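PDB 5BY3: BtGH115A from Bacteroides thetaiotaomicron, which acts as a family GH115 4-O-methyl-alpha-glucuronidase with specificity for decorated arabinogalactans. Local coordinates for residues 163-168 with 435-440; 211-216 with 237-242; 363-368 with 386-391. One frame throughout, in Å; residues are numbered along the deposited sequence.

Contact 1: 163-168 with 435-440; sequences RGIFIN and GDIKPA. With NI (nickel (II) ion), chain C.
I167 and I437 meet at the apolar side of the contact. CD1 of I167 lies 4.1 Å from CG1 of I437, and the two side chains meet at a slant. I165 adds its own tip from the strand, with its CD1 4.2 Å from CD1 of I437. With CG1 of I167 beside the backbone N (chi1 -76°), the other branch, CG2, is trans to that N and rests 3.5 Å from the backbone O of G435. With an alanine here in place of the isoleucine, CG2 and CD1 are gone, and I437 would probably face a gap on this flank.

The segments lie in the TIM-barrel domain. Strand 162-166 is the first barrel strand, and 435-440 follows the last one, 429-433, the neighbour of 162-166 in the sheet.

Backbone polar links are slight. N168 N gives a weak hydrogen bond of 3.3 Å to G435 O. G435 CA, at a positive phi of 62°, comes within 3.1 Å of N168 O as a CA-H...O contact.

The residue after G435 binds the metal. D436 OD2 binds nickel at 2.4 Å, alongside L404 O and two waters. One of these waters also accepts from D436 N and donates to K438 O. D436 OD1 accepts from L174 N.

Contact 2: 211-216 with 237-242; sequences YWPAMH and IFMGAS
The methyl group of M239, a selenomethionine, touches both P213 and Y211. Its CE lies 3.5 Å from CD of P213 and 3.7 Å from CD2 of Y211. The M239 chain bends back on itself (chi2 -55°, chi3 -59°), and this brings CE round to the proline. Its selenium stands at the edge of the Y211 ring, a Met-aromatic contact. The Y211 and M239 side chains run side by side on one face of the sheet, as befits a parallel bridge pair. The bridge belongs to the beta-alpha-beta unit formed by strand 210-212, helix 228-235 and strand 238-239 of the TIM barrel. At the root of the Y211 side chain, CB packs 3.4 Å from CG2 of I237. I237 in turn leans on helix 193-205.

W212 works on the other side of the strand. One face of its indole lies against the backbone of A241 and S242. The O of A241 stands 3.4 Å above the ring plane, and CA of S242 makes a CH-pi contact 3.9 Å from the centroid of the six-membered ring. G240 suits this place, since a CB there would run into NE1 of W212. The A241 O also accepts from T291 OG1. M215, also a selenomethionine, reaches S242 OG more loosely with its CE.

Backbone bonds form the polar edge. Y211 N donates to F238 O at 2.9 Å. Two residues on, G240 N donates to Y211 O over 3.0 Å, with a nearly straight angle of 172°.

Contact 3: 363-368 with 386-391; sequences LMWCDD and GGNGVY
The backbone O of Y391 is met from two sources. D367 N donates to it at 3.1 Å, and water 3 lies 2.9 Å from it, placed to donate. The same water is also placed to donate to D367 OD1. The carboxylate of D367 is held further by H393 N, which donates to OD2, and by N369 N at OD1.

A side-chain bond stands at the other end. NE1 of W365 donates to OD1 of N388 over 2.8 Å. OD1 meets the indole at its edge, near the ring plane, and the amide is nearly coplanar with the ring, 15° apart. The amide is held from its other end too, because N388 ND2 donates to E381 O in helix 379-383. CB of L363 lies over one face of the indole.

These strands, 362-366 and 388-393, are parallel neighbours in the TIM barrel and are joined through helix 379-383 as a beta-alpha-beta unit. The ladder between them includes G389 N to L363 O, W365 N to G389 O, and Y391 N to W365 O.

The face opposite W365 and N388 carries M364, C366 and Y391. CG of M364, a selenomethionine, presses to 3.4 Å from C of G389. A CB on G389 would come tight against this CG, which suits a glycine. The selenium of M364 lies 3.8 Å from CB of Y391. With CG of Y391 trans to the backbone N (chi1 169°), the ring extends past C366, whose SG touches its edge 3.9 Å from CD2. Y391 OH is hydrogen-bonded to N433 ND2.

In the fold
All three contacts are buried and serve one parallel barrel sheet. Contacts 2 and 3 are alike in plan: each joins adjacent strands of a beta-alpha-beta unit. Contact 3 has the longer ladder, while contact 2 has one bridge and leans more on aromatic packing. Contact 1 differs. It brings together a strand end and a loop with one weak bond, and it alone holds a nickel ligand. Contacts 2 and 3 are both nested inside the chain loop that it closes. The sheet ties contact 1 to contact 2 by probable backbone bonds between I165, I167 and W212. W212 also packs on M364 and Y391 of contact 3, and F166 reaches the Y391 hydroxyl.

Contact 1: 163-168 with 435-440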
loop_
_atom_site.group_PDB
_atom_site.type_symbol
_atom_site.label_atom_id
_atom_site.label_comp_id
_atom_site.label_asym_id
_atom_site.label_seq_id
_atom_site.Cartn_x
_atom_site.Cartn_y
_atom_site.Cartn_z
ATOM N N ARG A 163 2.515 11.313 5.044
ATOM C CA ARG A 163 1.915 10.154 4.401
ATOM C C ARG A 163 1.830 10.378 2.928
ATOM O O ARG A 163 1.505 11.452 2.433
ATOM C CB ARG A 163 0.578 9.774 5.050
ATOM C CG ARG A 163 -0.311 10.955 5.254
ATOM C CD ARG A 163 -1.037 11.119 6.591
ATOM N NE ARG A 163 -1.750 12.371 6.305
ATOM C CZ ARG A 163 -1.292 13.598 6.578
ATOM N NH1 ARG A 163 -0.169 13.779 7.299
ATOM N NH2 ARG A 163 -1.994 14.653 6.182
ATOM N N GLY A 164 2.170 9.354 2.199
ATOM C CA GLY A 164 2.321 9.607 0.797
ATOM C C GLY A 164 2.487 8.351 0.034
ATOM O O GLY A 164 2.457 7.248 0.603
ATOM N N ILE A 165 2.685 8.546 -1.267
ATOM C CA ILE A 165 2.841 7.459 -2.195
ATOM C C ILE A 165 4.120 7.615 -2.981
ATOM O O ILE A 165 4.653 8.711 -3.128
ATOM C CB ILE A 165 1.626 7.388 -3.175
ATOM C CG1 ILE A 165 1.673 8.535 -4.219
ATOM C CG2 ILE A 165 0.300 7.288 -2.390
ATOM C CD1 ILE A 165 0.648 8.428 -5.340
ATOM N N PHE A 166 4.560 6.501 -3.530
ATOM C CA PHE A 166 5.667 6.410 -4.435
ATOM C C PHE A 166 5.197 5.807 -5.799
ATOM O O PHE A 166 4.895 4.627 -5.857
ATOM C CB PHE A 166 6.756 5.538 -3.711
ATOM C CG PHE A 166 7.979 5.194 -4.556
ATOM C CD1 PHE A 166 8.418 6.024 -5.607
ATOM C CD2 PHE A 166 8.711 4.032 -4.276
ATOM C CE1 PHE A 166 9.540 5.694 -6.370
ATOM C CE2 PHE A 166 9.831 3.700 -5.032
ATOM C CZ PHE A 166 10.263 4.552 -6.067
ATOM N N ILE A 167 5.125 6.598 -6.884
ATOM C CA ILE A 167 4.903 6.004 -8.198
ATOM C C ILE A 167 6.215 5.305 -8.606
ATOM O O ILE A 167 7.258 5.959 -8.673
ATOM C CB ILE A 167 4.442 7.000 -9.299
ATOM C CG1 ILE A 167 2.985 7.418 -9.182
ATOM C CG2 ILE A 167 4.486 6.341 -10.672
ATOM C CD1 ILE A 167 2.585 8.032 -7.876
ATOM N N ASN A 168 6.133 3.994 -8.869
ATOM C CA ASN A 168 7.282 3.101 -9.145
ATOM C C ASN A 168 6.852 2.013 -10.088
ATOM O O ASN A 168 5.668 1.762 -10.213
ATOM C CB ASN A 168 7.725 2.419 -7.841
ATOM C CG ASN A 168 9.131 1.833 -7.901
ATOM O OD1 ASN A 168 10.025 2.368 -8.565
ATOM N ND2 ASN A 168 9.349 0.767 -7.151
ATOM N N GLY A 435 2.821 1.424 -7.429
ATOM C CA GLY A 435 2.941 1.081 -8.841
ATOM C C GLY A 435 2.425 2.246 -9.676
ATOM O O GLY A 435 2.921 3.386 -9.537
ATOM N N ASP A 436 1.397 1.964 -10.500
ATOM C CA ASP A 436 0.762 2.961 -11.402
ATOM C C ASP A 436 -0.440 3.657 -10.779
ATOM O O ASP A 436 -1.216 4.280 -11.518
ATOM C CB ASP A 436 0.270 2.288 -12.686
ATOM C CG ASP A 436 1.329 1.431 -13.351
ATOM O OD1 ASP A 436 2.241 2.013 -13.980
ATOM O OD2 ASP A 436 1.231 0.185 -13.286
ATOM N N ILE A 437 -0.603 3.549 -9.451
ATOM C CA ILE A 437 -1.846 3.941 -8.737
ATOM C C ILE A 437 -3.014 2.975 -9.068
ATOM O O ILE A 437 -3.405 2.175 -8.222
ATOM C CB ILE A 437 -2.278 5.428 -8.930
ATOM C CG1 ILE A 437 -1.105 6.414 -8.613
ATOM C CG2 ILE A 437 -3.587 5.709 -8.176
ATOM C CD1 ILE A 437 -1.363 7.871 -9.005
ATOM N N LYS A 438 -3.555 3.034 -10.281
ATOM C CA LYS A 438 -4.586 2.057 -10.699
ATOM C C LYS A 438 -3.853 0.714 -10.931
ATOM O O LYS A 438 -2.792 0.729 -11.524
ATOM C CB LYS A 438 -5.356 2.574 -11.939
ATOM C CG LYS A 438 -5.891 4.010 -11.734
ATOM C CD LYS A 438 -6.566 4.641 -12.958
ATOM C CE LYS A 438 -7.835 3.912 -13.356
ATOM N NZ LYS A 438 -8.827 3.813 -12.241
ATOM N N PRO A 439 -4.356 -0.425 -10.446
ATOM C CA PRO A 439 -5.697 -0.580 -9.908
ATOM C C PRO A 439 -5.685 -0.974 -8.403
ATOM O O PRO A 439 -6.203 -2.022 -8.038
ATOM C CB PRO A 439 -6.208 -1.748 -10.751
ATOM C CG PRO A 439 -5.002 -2.687 -10.821
ATOM C CD PRO A 439 -3.802 -1.728 -10.892
ATOM N N ALA A 440 -5.068 -0.149 -7.571
ATOM C CA ALA A 440 -4.876 -0.367 -6.134
ATOM C C ALA A 440 -5.652 0.664 -5.348
ATOM O O ALA A 440 -5.330 0.919 -4.156
ATOM C CB ALA A 440 -3.392 -0.208 -5.787
HETATM NI NI NI C . 1.085 -1.904 -12.123
HETATM O O HOH W 1 -0.171 -0.355 -10.565
HETATM O O HOH W 2 2.282 -2.453 -14.232
#

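Contact 2: 211-216 with 237-242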
loop_
_atom_site.group_PDB
_atom_site.type_symbol
_atom_site.label_atom_id
_atom_site.label_comp_id
_atom_site.label_asym_id
_atom_site.label_seq_id
_atom_site.Cartn_x
_atom_site.Cartn_y
_atom_site.Cartn_z
ATOM N N TYR A 211 5.092 12.921 -1.637
ATOM C CA TYR A 211 5.174 12.230 -2.918
ATOM C C TYR A 211 6.603 11.835 -3.203
ATOM O O TYR A 211 7.501 12.638 -3.012
ATOM C CB TYR A 211 4.670 13.158 -4.039
ATOM C CG TYR A 211 4.690 12.614 -5.470
ATOM C CD1 TYR A 211 4.251 11.331 -5.768
ATOM C CD2 TYR A 211 5.095 13.433 -6.537
ATOM C CE1 TYR A 211 4.274 10.855 -7.069
ATOM C CE2 TYR A 211 5.091 12.983 -7.827
ATOM C CZ TYR A 211 4.684 11.686 -8.104
ATOM O OH TYR A 211 4.692 11.220 -9.420
ATOM N N TRP A 212 6.803 10.590 -3.628
ATOM C CA TRP A 212 8.060 10.169 -4.225
ATOM C C TRP A 212 7.761 9.985 -5.705
ATOM O O TRP A 212 7.072 9.058 -6.076
ATOM C CB TRP A 212 8.566 8.854 -3.625
ATOM C CG TRP A 212 9.011 8.893 -2.176
ATOM C CD1 TRP A 212 8.944 9.953 -1.285
ATOM C CD2 TRP A 212 9.555 7.796 -1.436
ATOM N NE1 TRP A 212 9.449 9.578 -0.056
ATOM C CE2 TRP A 212 9.811 8.259 -0.116
ATOM C CE3 TRP A 212 9.873 6.467 -1.764
ATOM C CZ2 TRP A 212 10.366 7.435 0.855
ATOM C CZ3 TRP A 212 10.415 5.653 -0.802
ATOM C CH2 TRP A 212 10.666 6.129 0.478
ATOM N N PRO A 213 8.262 10.892 -6.562
ATOM C CA PRO A 213 7.914 10.875 -7.992
ATOM C C PRO A 213 8.462 9.645 -8.694
ATOM O O PRO A 213 9.341 9.012 -8.136
ATOM C CB PRO A 213 8.617 12.121 -8.517
ATOM C CG PRO A 213 9.819 12.275 -7.620
ATOM C CD PRO A 213 9.334 11.871 -6.261
ATOM N N ALA A 214 7.945 9.309 -9.890
ATOM C CA ALA A 214 8.513 8.225 -10.766
ATOM C C ALA A 214 9.953 8.522 -11.052
ATOM O O ALA A 214 10.317 9.690 -11.206
ATOM C CB ALA A 214 7.771 8.139 -12.093
HETATM N N MSE A 215 10.770 7.488 -11.178
HETATM C CA MSE A 215 12.217 7.687 -11.226
HETATM C C MSE A 215 12.911 6.581 -11.941
HETATM O O MSE A 215 14.143 6.494 -11.929
HETATM C CB MSE A 215 12.764 7.841 -9.782
HETATM C CG MSE A 215 12.451 6.736 -8.763
HETATM SE SE MSE A 215 13.314 5.007 -9.171
HETATM C CE MSE A 215 14.984 5.159 -8.127
ATOM N N HIS A 216 12.137 5.703 -12.556
ATOM C CA HIS A 216 12.723 4.649 -13.361
ATOM C C HIS A 216 13.471 5.236 -14.551
ATOM O O HIS A 216 13.093 6.288 -15.068
ATOM C CB HIS A 216 11.637 3.667 -13.806
ATOM C CG HIS A 216 11.540 2.457 -12.929
ATOM N ND1 HIS A 216 11.086 1.236 -13.387
ATOM C CD2 HIS A 216 11.877 2.270 -11.633
ATOM C CE1 HIS A 216 11.137 0.355 -12.407
ATOM N NE2 HIS A 216 11.615 0.959 -11.331
ATOM N N ILE A 237 2.862 19.763 -1.601
ATOM C CA ILE A 237 3.239 18.372 -1.443
ATOM C C ILE A 237 4.723 18.325 -1.123
ATOM O O ILE A 237 5.540 18.920 -1.817
ATOM C CB ILE A 237 3.021 17.588 -2.782
ATOM C CG1 ILE A 237 1.526 17.547 -3.219
ATOM C CG2 ILE A 237 3.700 16.214 -2.774
ATOM C CD1 ILE A 237 0.537 16.872 -2.270
ATOM N N PHE A 238 5.089 17.583 -0.091
ATOM C CA PHE A 238 6.479 17.381 0.203
ATOM C C PHE A 238 7.008 16.458 -0.853
ATOM O O PHE A 238 6.500 15.355 -1.033
ATOM C CB PHE A 238 6.640 16.856 1.623
ATOM C CG PHE A 238 6.311 17.881 2.661
ATOM C CD1 PHE A 238 4.987 18.208 2.952
ATOM C CD2 PHE A 238 7.338 18.568 3.333
ATOM C CE1 PHE A 238 4.667 19.195 3.909
ATOM C CE2 PHE A 238 7.032 19.557 4.288
ATOM C CZ PHE A 238 5.689 19.877 4.579
HETATM N N MSE A 239 7.982 16.950 -1.610
HETATM C CA MSE A 239 8.769 16.084 -2.488
HETATM C C MSE A 239 9.767 15.382 -1.602
HETATM O O MSE A 239 10.523 16.030 -0.838
HETATM C CB MSE A 239 9.452 16.911 -3.578
HETATM C CG MSE A 239 8.477 17.709 -4.444
HETATM SE SE MSE A 239 7.137 16.442 -5.180
HETATM C CE MSE A 239 8.279 15.184 -6.174
ATOM N N GLY A 240 9.701 14.052 -1.641
ATOM C CA GLY A 240 10.639 13.140 -0.997
ATOM C C GLY A 240 11.144 12.271 -2.123
ATOM O O GLY A 240 10.802 12.533 -3.270
ATOM N N ALA A 241 11.948 11.249 -1.825
ATOM C CA ALA A 241 12.442 10.300 -2.850
ATOM C C ALA A 241 12.967 9.073 -2.140
ATOM O O ALA A 241 13.041 9.090 -0.926
ATOM C CB ALA A 241 13.529 10.918 -3.741
ATOM N N SER A 242 13.352 8.029 -2.885
ATOM C CA SER A 242 13.558 6.689 -2.302
ATOM C C SER A 242 14.929 6.445 -1.677
ATOM O O SER A 242 15.813 7.333 -1.697
ATOM C CB SER A 242 13.221 5.588 -3.320
ATOM O OG SER A 242 14.317 5.343 -4.173
#

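Contact 3: 363-368 with 386-391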
loop_
_atom_site.group_PDB
_atom_site.type_symbol
_atom_site.label_atom_id
_atom_site.label_comp_id
_atom_site.label_asym_id
_atom_site.label_seq_id
_atom_site.Cartn_x
_atom_site.Cartn_y
_atom_site.Cartn_z
ATOM N N LEU A 363 14.048 7.632 11.003
ATOM C CA LEU A 363 14.508 6.305 10.549
ATOM C C LEU A 363 13.359 5.568 9.820
ATOM O O LEU A 363 12.300 5.304 10.409
ATOM C CB LEU A 363 15.011 5.464 11.716
ATOM C CG LEU A 363 16.219 5.910 12.566
ATOM C CD1 LEU A 363 16.446 4.900 13.667
ATOM C CD2 LEU A 363 17.510 6.079 11.767
HETATM N N MSE A 364 13.563 5.215 8.556
HETATM C CA MSE A 364 12.461 4.589 7.812
HETATM C C MSE A 364 12.587 3.091 7.611
HETATM O O MSE A 364 13.323 2.605 6.756
HETATM C CB MSE A 364 12.148 5.306 6.507
HETATM C CG MSE A 364 10.695 5.010 6.149
HETATM SE SE MSE A 364 10.433 5.691 4.335
HETATM C CE MSE A 364 9.241 7.050 5.057
ATOM N N TRP A 365 11.805 2.347 8.368
ATOM C CA TRP A 365 11.800 0.898 8.221
ATOM C C TRP A 365 11.081 0.453 6.942
ATOM O O TRP A 365 10.289 1.208 6.348
ATOM C CB TRP A 365 11.259 0.261 9.501
ATOM C CG TRP A 365 11.910 0.901 10.701
ATOM C CD1 TRP A 365 11.308 1.668 11.669
ATOM C CD2 TRP A 365 13.313 0.887 11.015
ATOM N NE1 TRP A 365 12.240 2.104 12.584
ATOM C CE2 TRP A 365 13.480 1.641 12.209
ATOM C CE3 TRP A 365 14.438 0.300 10.416
ATOM C CZ2 TRP A 365 14.729 1.813 12.814
ATOM C CZ3 TRP A 365 15.687 0.478 11.023
ATOM C CH2 TRP A 365 15.818 1.227 12.195
ATOM N N CYS A 366 11.402 -0.758 6.508
ATOM C CA CYS A 366 10.904 -1.268 5.244
ATOM C C CYS A 366 10.199 -2.600 5.390
ATOM O O CYS A 366 10.571 -3.392 6.243
ATOM C CB CYS A 366 12.066 -1.410 4.283
ATOM S SG CYS A 366 12.625 0.221 3.825
ATOM N N ASP A 367 9.177 -2.840 4.563
ATOM C CA ASP A 367 8.582 -4.172 4.488
ATOM C C ASP A 367 9.466 -5.006 3.554
ATOM O O ASP A 367 10.391 -4.461 2.995
ATOM C CB ASP A 367 7.128 -4.090 4.018
ATOM C CG ASP A 367 6.986 -3.863 2.492
ATOM O OD1 ASP A 367 7.988 -3.728 1.729
ATOM O OD2 ASP A 367 5.831 -3.842 2.053
ATOM N N ASP A 368 9.173 -6.303 3.376
ATOM C CA ASP A 368 10.027 -7.197 2.595
ATOM C C ASP A 368 9.541 -7.281 1.139
ATOM O O ASP A 368 9.775 -8.263 0.441
ATOM C CB ASP A 368 10.037 -8.576 3.256
ATOM C CG ASP A 368 8.638 -9.266 3.270
ATOM O OD1 ASP A 368 7.601 -8.650 2.912
ATOM O OD2 ASP A 368 8.586 -10.463 3.636
ATOM N N GLY A 386 13.609 12.291 15.856
ATOM C CA GLY A 386 13.201 12.189 14.446
ATOM C C GLY A 386 12.066 11.208 14.098
ATOM O O GLY A 386 11.594 11.165 12.933
ATOM N N GLY A 387 11.620 10.454 15.105
ATOM C CA GLY A 387 10.584 9.421 15.000
ATOM C C GLY A 387 10.927 8.252 14.073
ATOM O O GLY A 387 12.047 8.125 13.586
ATOM N N ASN A 388 9.940 7.409 13.793
ATOM C CA ASN A 388 10.142 6.271 12.902
ATOM C C ASN A 388 9.102 6.195 11.802
ATOM O O ASN A 388 7.906 6.350 12.072
ATOM C CB ASN A 388 10.188 4.970 13.701
ATOM C CG ASN A 388 11.389 4.904 14.633
ATOM O OD1 ASN A 388 12.410 4.323 14.287
ATOM N ND2 ASN A 388 11.273 5.516 15.816
ATOM N N GLY A 389 9.580 5.948 10.579
ATOM C CA GLY A 389 8.733 5.769 9.414
ATOM C C GLY A 389 8.681 4.343 8.868
ATOM O O GLY A 389 9.366 3.435 9.370
ATOM N N VAL A 390 7.850 4.147 7.840
ATOM C CA VAL A 390 7.763 2.877 7.107
ATOM C C VAL A 390 7.471 3.099 5.621
ATOM O O VAL A 390 6.654 3.969 5.256
ATOM C CB VAL A 390 6.788 1.842 7.765
ATOM C CG1 VAL A 390 5.320 2.254 7.665
ATOM C CG2 VAL A 390 7.014 0.437 7.213
ATOM N N TYR A 391 8.198 2.330 4.805
ATOM C CA TYR A 391 8.054 2.239 3.385
ATOM C C TYR A 391 7.476 0.847 3.147
ATOM O O TYR A 391 8.147 -0.157 3.422
ATOM C CB TYR A 391 9.414 2.396 2.703
ATOM C CG TYR A 391 9.458 2.063 1.216
ATOM C CD1 TYR A 391 8.426 2.479 0.316
ATOM C CD2 TYR A 391 10.545 1.363 0.685
ATOM C CE1 TYR A 391 8.494 2.173 -1.058
ATOM C CE2 TYR A 391 10.613 1.057 -0.688
ATOM C CZ TYR A 391 9.590 1.448 -1.550
ATOM O OH TYR A 391 9.683 1.118 -2.894
HETATM O O HOH W 3 10.141 -1.606 1.808
#